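Local structure of yncA (3DR6) at residues Ser70-Val84 / Leu107-Val120. The protein probably transfers an acetyl group from acetyl-coenzyme A to an amine-bearing acceptor, as a putative acetyltransferase of the GNAT family. Sequence-based numbering, arbitrary orientation.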
ATOM      1  N   SER C  70      10.809  -3.329  12.644  1.00 16.02           N
ATOM      2  CA  SER C  70      11.289  -2.301  11.710  1.00 16.27           C
ATOM      3  C   SER C  70      10.080  -1.544  11.173  1.00 15.88           C
ATOM      4  O   SER C  70       8.938  -1.931  11.443  1.00 15.98           O
ATOM      5  CB  SER C  70      12.063  -2.953  10.549  1.00 16.56           C
ATOM      6  OG  SER C  70      12.754  -1.965   9.788  1.00 18.08           O
ATOM      7  N   PHE C  71      10.326  -0.464  10.441  1.00 16.03           N
ATOM      8  CA  PHE C  71       9.276   0.085   9.590  1.00 16.00           C
ATOM      9  C   PHE C  71       9.842   0.459   8.242  1.00 16.73           C
ATOM     10  O   PHE C  71      11.074   0.678   8.089  1.00 15.67           O
ATOM     11  CB  PHE C  71       8.514   1.246  10.260  1.00 15.41           C
ATOM     12  CG  PHE C  71       9.355   2.464  10.575  1.00 16.26           C
ATOM     13  CD1 PHE C  71       9.831   3.286   9.546  1.00 16.05           C
ATOM     14  CD2 PHE C  71       9.615   2.815  11.909  1.00 15.78           C
ATOM     15  CE1 PHE C  71      10.587   4.443   9.832  1.00 14.92           C
ATOM     16  CE2 PHE C  71      10.370   3.980  12.216  1.00 15.54           C
ATOM     17  CZ  PHE C  71      10.859   4.787  11.166  1.00 16.00           C
ATOM     18  N   GLY C  72       8.939   0.520   7.273  1.00 16.76           N
ATOM     19  CA  GLY C  72       9.249   1.033   5.948  1.00 18.47           C
ATOM     20  C   GLY C  72       8.155   1.942   5.441  1.00 18.46           C
ATOM     21  O   GLY C  72       7.140   2.153   6.109  1.00 17.95           O
ATOM     22  N   ASP C  73       8.363   2.491   4.258  1.00 18.82           N
ATOM     23  CA  ASP C  73       7.351   3.338   3.648  1.00 19.58           C
ATOM     24  C   ASP C  73       6.092   2.522   3.423  1.00 19.41           C
ATOM     25  O   ASP C  73       6.161   1.357   3.020  1.00 19.82           O
ATOM     26  CB  ASP C  73       7.851   3.920   2.339  1.00 20.56           C
ATOM     27  CG  ASP C  73       9.060   4.811   2.534  1.00 22.69           C
ATOM     28  OD1 ASP C  73       9.140   5.513   3.559  1.00 22.34           O
ATOM     29  OD2 ASP C  73       9.945   4.792   1.651  1.00 27.89           O
ATOM     30  N   TRP C  74       4.950   3.118   3.749  1.00 19.54           N
ATOM     31  CA  TRP C  74       3.665   2.430   3.635  1.00 19.74           C
ATOM     32  C   TRP C  74       3.266   2.254   2.172  1.00 20.56           C
ATOM     33  O   TRP C  74       2.797   1.179   1.762  1.00 20.30           O
ATOM     34  CB  TRP C  74       2.592   3.218   4.379  1.00 19.43           C
ATOM     35  CG  TRP C  74       1.216   2.606   4.294  1.00 18.91           C
ATOM     36  CD1 TRP C  74       0.872   1.291   4.525  1.00 20.53           C
ATOM     37  CD2 TRP C  74      -0.003   3.292   4.016  1.00 20.28           C
ATOM     38  NE1 TRP C  74      -0.482   1.120   4.383  1.00 20.71           N
ATOM     39  CE2 TRP C  74      -1.047   2.328   4.066  1.00 20.24           C
ATOM     40  CE3 TRP C  74      -0.321   4.623   3.714  1.00 19.28           C
ATOM     41  CZ2 TRP C  74      -2.386   2.662   3.831  1.00 20.04           C
ATOM     42  CZ3 TRP C  74      -1.675   4.951   3.470  1.00 20.11           C
ATOM     43  CH2 TRP C  74      -2.679   3.972   3.547  1.00 19.67           C
ATOM     44  N   ARG C  75       3.466   3.310   1.395  1.00 21.57           N
ATOM     45  CA  ARG C  75       3.143   3.345  -0.038  1.00 23.75           C
ATOM     46  C   ARG C  75       4.278   4.040  -0.816  1.00 24.78           C
ATOM     47  O   ARG C  75       5.112   4.734  -0.199  1.00 25.51           O
ATOM     48  CB  ARG C  75       1.782   4.023  -0.238  1.00 23.33           C
ATOM     49  CG  ARG C  75       0.603   3.133   0.193  1.00 25.85           C
ATOM     50  CD  ARG C  75      -0.784   3.819   0.237  1.00 26.36           C
ATOM     51  NE  ARG C  75      -1.250   4.384  -1.035  1.00 31.35           N
ATOM     52  CZ  ARG C  75      -1.870   3.719  -2.009  1.00 32.64           C
ATOM     53  NH1 ARG C  75      -2.098   2.414  -1.928  1.00 30.43           N
ATOM     54  NH2 ARG C  75      -2.257   4.381  -3.099  1.00 35.01           N
ATOM     55  N   SER C  76       4.332   3.866  -2.140  1.00 25.32           N
ATOM     56  CA  SER C  76       5.464   4.357  -2.944  1.00 27.07           C
ATOM     57  C   SER C  76       5.449   5.856  -3.248  1.00 26.81           C
ATOM     58  O   SER C  76       6.524   6.494  -3.390  1.00 28.33           O
ATOM     59  CB  SER C  76       5.539   3.612  -4.282  1.00 26.94           C
ATOM     60  OG  SER C  76       5.515   2.226  -4.060  1.00 32.06           O
ATOM     61  N   PHE C  77       4.252   6.421  -3.360  1.00 25.49           N
ATOM     62  CA  PHE C  77       4.113   7.799  -3.851  1.00 24.87           C
ATOM     63  C   PHE C  77       4.597   8.871  -2.862  1.00 23.42           C
ATOM     64  O   PHE C  77       4.543   8.657  -1.646  1.00 21.74           O
ATOM     65  CB  PHE C  77       2.687   8.063  -4.323  1.00 25.96           C
ATOM     66  CG  PHE C  77       2.394   7.504  -5.711  1.00 29.08           C
ATOM     67  CD1 PHE C  77       3.396   6.869  -6.463  1.00 32.03           C
ATOM     68  CD2 PHE C  77       1.125   7.638  -6.274  1.00 31.91           C
ATOM     69  CE1 PHE C  77       3.133   6.370  -7.758  1.00 33.46           C
ATOM     70  CE2 PHE C  77       0.846   7.143  -7.557  1.00 32.46           C
ATOM     71  CZ  PHE C  77       1.851   6.515  -8.304  1.00 32.00           C
ATOM     72  N   ASP C  78       5.098   9.988  -3.411  1.00 21.86           N
ATOM     73  CA  ASP C  78       5.677  11.105  -2.644  1.00 21.56           C
ATOM     74  C   ASP C  78       4.800  11.540  -1.485  1.00 19.93           C
ATOM     75  O   ASP C  78       5.298  11.870  -0.405  1.00 19.31           O
ATOM     76  CB  ASP C  78       5.866  12.365  -3.516  1.00 22.02           C
ATOM     77  CG  ASP C  78       6.677  12.112  -4.765  1.00 26.06           C
ATOM     78  OD1 ASP C  78       7.476  11.145  -4.789  1.00 27.35           O
ATOM     79  OD2 ASP C  78       6.507  12.905  -5.732  1.00 26.60           O
ATOM     80  N   GLY C  79       3.497  11.571  -1.725  1.00 18.46           N
ATOM     81  CA  GLY C  79       2.556  12.102  -0.767  1.00 18.38           C
ATOM     82  C   GLY C  79       2.441  11.269   0.505  1.00 17.45           C
ATOM     83  O   GLY C  79       1.927  11.736   1.500  1.00 17.56           O
ATOM     84  N   PHE C  80       2.933  10.035   0.475  1.00 16.76           N
ATOM     85  CA  PHE C  80       2.863   9.168   1.637  1.00 16.46           C
ATOM     86  C   PHE C  80       4.164   9.113   2.452  1.00 16.15           C
ATOM     87  O   PHE C  80       4.308   8.259   3.355  1.00 16.28           O
ATOM     88  CB  PHE C  80       2.506   7.751   1.169  1.00 16.85           C
ATOM     89  CG  PHE C  80       1.141   7.657   0.577  1.00 18.31           C
ATOM     90  CD1 PHE C  80       0.977   7.539  -0.801  1.00 18.99           C
ATOM     91  CD2 PHE C  80       0.008   7.680   1.408  1.00 19.39           C
ATOM     92  CE1 PHE C  80      -0.300   7.467  -1.353  1.00 19.80           C
ATOM     93  CE2 PHE C  80      -1.278   7.588   0.871  1.00 20.25           C
ATOM     94  CZ  PHE C  80      -1.435   7.481  -0.508  1.00 18.90           C
ATOM     95  N   ARG C  81       5.095  10.016   2.150  1.00 16.24           N
ATOM     96  CA  ARG C  81       6.467   9.919   2.685  1.00 16.09           C
ATOM     97  C   ARG C  81       6.578  10.197   4.193  1.00 16.79           C
ATOM     98  O   ARG C  81       7.663  10.039   4.754  1.00 18.14           O
ATOM     99  CB  ARG C  81       7.434  10.834   1.911  1.00 15.07           C
ATOM    100  CG  ARG C  81       7.167  12.339   2.114  1.00 16.25           C
ATOM    101  CD  ARG C  81       8.049  13.233   1.221  1.00 16.68           C
ATOM    102  NE  ARG C  81       7.856  14.668   1.489  1.00 19.18           N
ATOM    103  CZ  ARG C  81       6.856  15.398   1.000  1.00 20.95           C
ATOM    104  NH1 ARG C  81       5.931  14.830   0.227  1.00 19.87           N
ATOM    105  NH2 ARG C  81       6.781  16.699   1.285  1.00 21.41           N
ATOM    106  N   TYR C  82       5.500  10.647   4.834  1.00 15.85           N
ATOM    107  CA  TYR C  82       5.487  10.732   6.303  1.00 15.60           C
ATOM    108  C   TYR C  82       4.647   9.658   6.978  1.00 15.55           C
ATOM    109  O   TYR C  82       4.450   9.696   8.190  1.00 15.74           O
ATOM    110  CB  TYR C  82       5.124  12.149   6.764  1.00 15.82           C
ATOM    111  CG  TYR C  82       6.031  13.154   6.110  1.00 15.59           C
ATOM    112  CD1 TYR C  82       5.526  14.024   5.158  1.00 15.98           C
ATOM    113  CD2 TYR C  82       7.406  13.205   6.413  1.00 15.66           C
ATOM    114  CE1 TYR C  82       6.330  14.947   4.536  1.00 17.30           C
ATOM    115  CE2 TYR C  82       8.241  14.133   5.770  1.00 17.67           C
ATOM    116  CZ  TYR C  82       7.666  14.999   4.827  1.00 17.42           C
ATOM    117  OH  TYR C  82       8.387  15.947   4.138  1.00 19.54           O
ATOM    118  N   THR C  83       4.215   8.657   6.195  1.00 15.91           N
ATOM    119  CA  THR C  83       3.453   7.516   6.702  1.00 15.90           C
ATOM    120  C   THR C  83       4.265   6.228   6.527  1.00 16.43           C
ATOM    121  O   THR C  83       4.686   5.869   5.398  1.00 16.18           O
ATOM    122  CB  THR C  83       2.087   7.389   5.990  1.00 16.81           C
ATOM    123  OG1 THR C  83       1.349   8.608   6.171  1.00 16.09           O
ATOM    124  CG2 THR C  83       1.262   6.210   6.573  1.00 15.01           C
ATOM    125  N   VAL C  84       4.523   5.566   7.648  1.00 15.16           N
ATOM    126  CA  VAL C  84       5.293   4.328   7.633  1.00 15.97           C
ATOM    127  C   VAL C  84       4.430   3.167   8.124  1.00 15.62           C
ATOM    128  O   VAL C  84       3.451   3.368   8.860  1.00 16.16           O
ATOM    129  CB  VAL C  84       6.609   4.422   8.462  1.00 15.64           C
ATOM    130  CG1 VAL C  84       7.654   5.327   7.735  1.00 15.25           C
ATOM    131  CG2 VAL C  84       6.326   4.876   9.935  1.00 15.67           C
ATOM    132  N   LEU C 107       9.833   1.330  18.587  1.00 18.49           N
ATOM    133  CA  LEU C 107       9.707   1.663  17.162  1.00 18.40           C
ATOM    134  C   LEU C 107       9.047   3.028  16.930  1.00 18.11           C
ATOM    135  O   LEU C 107       9.504   3.832  16.110  1.00 17.75           O
ATOM    136  CB  LEU C 107       8.909   0.568  16.441  1.00 18.44           C
ATOM    137  CG  LEU C 107       9.118   0.464  14.942  1.00 20.44           C
ATOM    138  CD1 LEU C 107      10.599   0.075  14.625  1.00 20.06           C
ATOM    139  CD2 LEU C 107       8.105  -0.521  14.344  1.00 18.31           C
ATOM    140  N   ILE C 108       7.982   3.279  17.677  1.00 18.47           N
ATOM    141  CA  ILE C 108       7.231   4.536  17.588  1.00 18.89           C
ATOM    142  C   ILE C 108       8.130   5.737  17.901  1.00 18.33           C
ATOM    143  O   ILE C 108       8.055   6.759  17.234  1.00 16.86           O
ATOM    144  CB  ILE C 108       6.019   4.519  18.541  1.00 18.70           C
ATOM    145  CG1 ILE C 108       4.932   3.589  18.006  1.00 20.06           C
ATOM    146  CG2 ILE C 108       5.457   5.928  18.759  1.00 20.14           C
ATOM    147  CD1 ILE C 108       3.954   3.085  19.084  1.00 21.67           C
ATOM    148  N   ASP C 109       8.986   5.581  18.907  1.00 18.66           N
ATOM    149  CA  ASP C 109       9.953   6.599  19.285  1.00 19.61           C
ATOM    150  C   ASP C 109      10.891   6.893  18.130  1.00 19.23           C
ATOM    151  O   ASP C 109      11.181   8.056  17.850  1.00 18.97           O
ATOM    152  CB  ASP C 109      10.793   6.111  20.467  1.00 20.55           C
ATOM    153  CG  ASP C 109      10.006   6.024  21.754  1.00 23.84           C
ATOM    154  OD1 ASP C 109       8.977   6.710  21.887  1.00 27.32           O
ATOM    155  OD2 ASP C 109      10.440   5.259  22.645  1.00 29.70           O
ATOM    156  N   GLU C 110      11.352   5.830  17.465  1.00 17.55           N
ATOM    157  CA  GLU C 110      12.259   5.960  16.324  1.00 17.11           C
ATOM    158  C   GLU C 110      11.550   6.639  15.171  1.00 15.92           C
ATOM    159  O   GLU C 110      12.142   7.466  14.498  1.00 15.85           O
ATOM    160  CB  GLU C 110      12.853   4.611  15.895  1.00 17.26           C
ATOM    161  CG  GLU C 110      13.767   3.940  16.944  1.00 19.20           C
ATOM    162  CD  GLU C 110      14.929   4.811  17.415  1.00 21.51           C
ATOM    163  OE1 GLU C 110      15.458   5.628  16.614  1.00 21.51           O
ATOM    164  OE2 GLU C 110      15.311   4.673  18.600  1.00 23.13           O
ATOM    165  N   ALA C 111      10.271   6.319  14.971  1.00 15.45           N
ATOM    166  CA  ALA C 111       9.462   6.977  13.943  1.00 15.41           C
ATOM    167  C   ALA C 111       9.382   8.503  14.170  1.00 15.94           C
ATOM    168  O   ALA C 111       9.575   9.283  13.237  1.00 15.95           O
ATOM    169  CB  ALA C 111       8.055   6.335  13.857  1.00 13.91           C
ATOM    170  N   ARG C 112       9.187   8.931  15.422  1.00 16.49           N
ATOM    171  CA  ARG C 112       9.222  10.378  15.703  1.00 17.26           C
ATOM    172  C   ARG C 112      10.586  11.020  15.373  1.00 17.24           C
ATOM    173  O   ARG C 112      10.640  12.125  14.838  1.00 17.51           O
ATOM    174  CB  ARG C 112       8.812  10.679  17.147  1.00 17.61           C
ATOM    175  CG  ARG C 112       7.343  10.312  17.435  1.00 16.88           C
ATOM    176  CD  ARG C 112       6.756  11.157  18.604  1.00 18.99           C
ATOM    177  NE  ARG C 112       5.377  10.733  18.855  1.00 18.84           N
ATOM    178  CZ  ARG C 112       5.035   9.697  19.632  1.00 21.08           C
ATOM    179  NH1 ARG C 112       5.941   9.011  20.301  1.00 20.57           N
ATOM    180  NH2 ARG C 112       3.760   9.366  19.760  1.00 21.73           N
ATOM    181  N   ARG C 113      11.684  10.331  15.689  1.00 17.69           N
ATOM    182  CA  ARG C 113      13.030  10.831  15.340  1.00 18.47           C
ATOM    183  C   ARG C 113      13.246  10.987  13.826  1.00 18.41           C
ATOM    184  O   ARG C 113      14.091  11.780  13.396  1.00 18.94           O
ATOM    185  CB  ARG C 113      14.113   9.917  15.938  1.00 18.96           C
ATOM    186  CG  ARG C 113      14.308  10.136  17.402  1.00 20.71           C
ATOM    187  CD  ARG C 113      15.220   9.086  18.022  1.00 28.91           C
ATOM    188  NE  ARG C 113      15.047   9.139  19.469  1.00 35.34           N
ATOM    189  CZ  ARG C 113      14.432   8.215  20.204  1.00 39.30           C
ATOM    190  NH1 ARG C 113      14.329   8.388  21.521  1.00 40.03           N
ATOM    191  NH2 ARG C 113      13.949   7.112  19.646  1.00 39.81           N
ATOM    192  N   CYS C 114      12.484  10.235  13.035  1.00 17.75           N
ATOM    193  CA  CYS C 114      12.552  10.310  11.581  1.00 17.89           C
ATOM    194  C   CYS C 114      11.528  11.330  11.042  1.00 17.16           C
ATOM    195  O   CYS C 114      11.396  11.498   9.822  1.00 17.68           O
ATOM    196  CB  CYS C 114      12.324   8.926  10.970  1.00 17.83           C
ATOM    197  SG  CYS C 114      13.690   7.769  11.246  1.00 19.80           S
ATOM    198  N   GLY C 115      10.836  12.014  11.959  1.00 15.97           N
ATOM    199  CA  GLY C 115       9.760  12.957  11.616  1.00 15.51           C
ATOM    200  C   GLY C 115       8.492  12.355  11.024  1.00 15.44           C
ATOM    201  O   GLY C 115       7.680  13.067  10.440  1.00 14.99           O
ATOM    202  N   LYS C 116       8.299  11.043  11.176  1.00 14.94           N
ATOM    203  CA  LYS C 116       7.134  10.405  10.559  1.00 15.10           C
ATOM    204  C   LYS C 116       5.848  10.876  11.244  1.00 14.85           C
ATOM    205  O   LYS C 116       5.821  11.089  12.453  1.00 14.78           O
ATOM    206  CB  LYS C 116       7.227   8.878  10.575  1.00 15.56           C
ATOM    207  CG  LYS C 116       8.397   8.277   9.734  1.00 14.89           C
ATOM    208  CD  LYS C 116       8.498   8.923   8.358  1.00 14.80           C
ATOM    209  CE  LYS C 116       9.648   8.313   7.537  1.00 16.52           C
ATOM    210  NZ  LYS C 116       9.709   9.025   6.217  1.00 16.50           N
ATOM    211  N   HIS C 117       4.789  11.055  10.454  1.00 14.99           N
ATOM    212  CA  HIS C 117       3.536  11.662  10.954  1.00 14.52           C
ATOM    213  C   HIS C 117       2.462  10.643  11.350  1.00 14.47           C
ATOM    214  O   HIS C 117       1.646  10.906  12.258  1.00 13.15           O
ATOM    215  CB  HIS C 117       2.985  12.666   9.918  1.00 14.90           C
ATOM    216  CG  HIS C 117       1.783  13.438  10.377  1.00 15.08           C
ATOM    217  ND1 HIS C 117       1.804  14.284  11.461  1.00 14.29           N
ATOM    218  CD2 HIS C 117       0.523  13.509   9.871  1.00 16.09           C
ATOM    219  CE1 HIS C 117       0.618  14.839  11.612  1.00 14.31           C
ATOM    220  NE2 HIS C 117      -0.175  14.403  10.655  1.00 14.52           N
ATOM    221  N   VAL C 118       2.455   9.484  10.678  1.00 13.56           N
ATOM    222  CA  VAL C 118       1.478   8.418  11.003  1.00 13.79           C
ATOM    223  C   VAL C 118       2.207   7.070  10.927  1.00 15.24           C
ATOM    224  O   VAL C 118       2.985   6.888   9.984  1.00 14.59           O
ATOM    225  CB  VAL C 118       0.274   8.386   9.980  1.00 13.97           C
ATOM    226  CG1 VAL C 118      -0.671   7.216  10.301  1.00 14.78           C
ATOM    227  CG2 VAL C 118      -0.490   9.728   9.985  1.00 13.79           C
HETATM  228  N   MSE C 119       1.973   6.152  11.883  1.00 14.62           N
HETATM  229  CA  MSE C 119       2.418   4.725  11.719  1.00 17.87           C
HETATM  230  C   MSE C 119       1.168   3.896  11.499  1.00 16.04           C
HETATM  231  O   MSE C 119       0.167   4.035  12.204  1.00 16.81           O
HETATM  232  CB  MSE C 119       3.276   4.100  12.870  1.00 17.20           C
HETATM  233  CG  MSE C 119       4.177   2.652  12.532  1.00 12.38           C
HETATM  234 SE   MSE C 119       4.724   2.277  14.315  1.00 34.71          SE
HETATM  235  CE  MSE C 119       5.010   4.222  14.930  1.00 11.13           C
ATOM    236  N   VAL C 120       1.253   3.055  10.495  1.00 16.06           N
ATOM    237  CA  VAL C 120       0.169   2.165  10.133  1.00 15.79           C
ATOM    238  C   VAL C 120       0.545   0.734  10.512  1.00 16.47           C
ATOM    239  O   VAL C 120       1.692   0.316  10.288  1.00 16.59           O
ATOM    240  CB  VAL C 120      -0.063   2.238   8.617  1.00 15.60           C
ATOM    241  CG1 VAL C 120      -1.133   1.200   8.173  1.00 15.59           C
ATOM    242  CG2 VAL C 120      -0.507   3.623   8.216  1.00 15.83           C
TER
HETATM  243  O   HOH W   1       7.489   7.206   4.980  1.00 21.40           O
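Phe71 reaches from its strand to helix 107-113, and the apolar part of the contact gathers around its ring. Leu107 CG and Cys114 SG lie at the ring edge; the sulfur is 82° off the ring normal, which marks a sulfur-aromatic contact made at the rim. Between them Phe71 CE2 comes 3.6 Å from Ala111 CA, where the small side chain lets the ring close on the helix backbone. With CG of Phe71 between the backbone N and the carbonyl carbon, the ring is turned to the helix, and Val84 CG2 sits over one face, offset toward the rim.

Backbone bonds join the neighbouring strands in parallel. Val118 O receives Val84 N, and Val84 O receives Val120 N at 2.8 Å. Tyr82 O takes two donors, Val118 N and His117 N. The His117 N to Tyr82 O bond is 2.7 Å long and lies in the carbonyl plane. Strands 83-90 and 118-124, parallel and with helix 99-113 between them in sequence, form a beta-alpha-beta unit of the GNAT fold, the chain leaving the helix through a Schellman motif in which Gly115 has positive phi.

The polar side-chain link is Lys116. Its chain bends at chi2 (-46°), then runs extended across Val84 CG1, which lies 3.6 Å from Lys116 CE, and delivers Lys116 NZ to Arg81 O at 2.7 Å, nearly in line with the carbonyl. Lys116 NZ also donates to a water near Asp73 OD1. Tyr54 OH is hydrogen-bonded to both Lys116 NZ and Asp73 OD1; the Asp73 carboxylate, whose OD1 is 4.4 Å from Lys116 NZ, would probably favour the charged amine.

On the other sheet face, Thr83 CG2 meets Val120 CG2 at 3.5 Å, while Val120 CG1 makes a CH-pi contact 26° off the normal of the Trp74 five-membered ring. Thr83 OG1 is hydrogen-bonded to Val148 O of the second subunit, placing this face at the dimer interface.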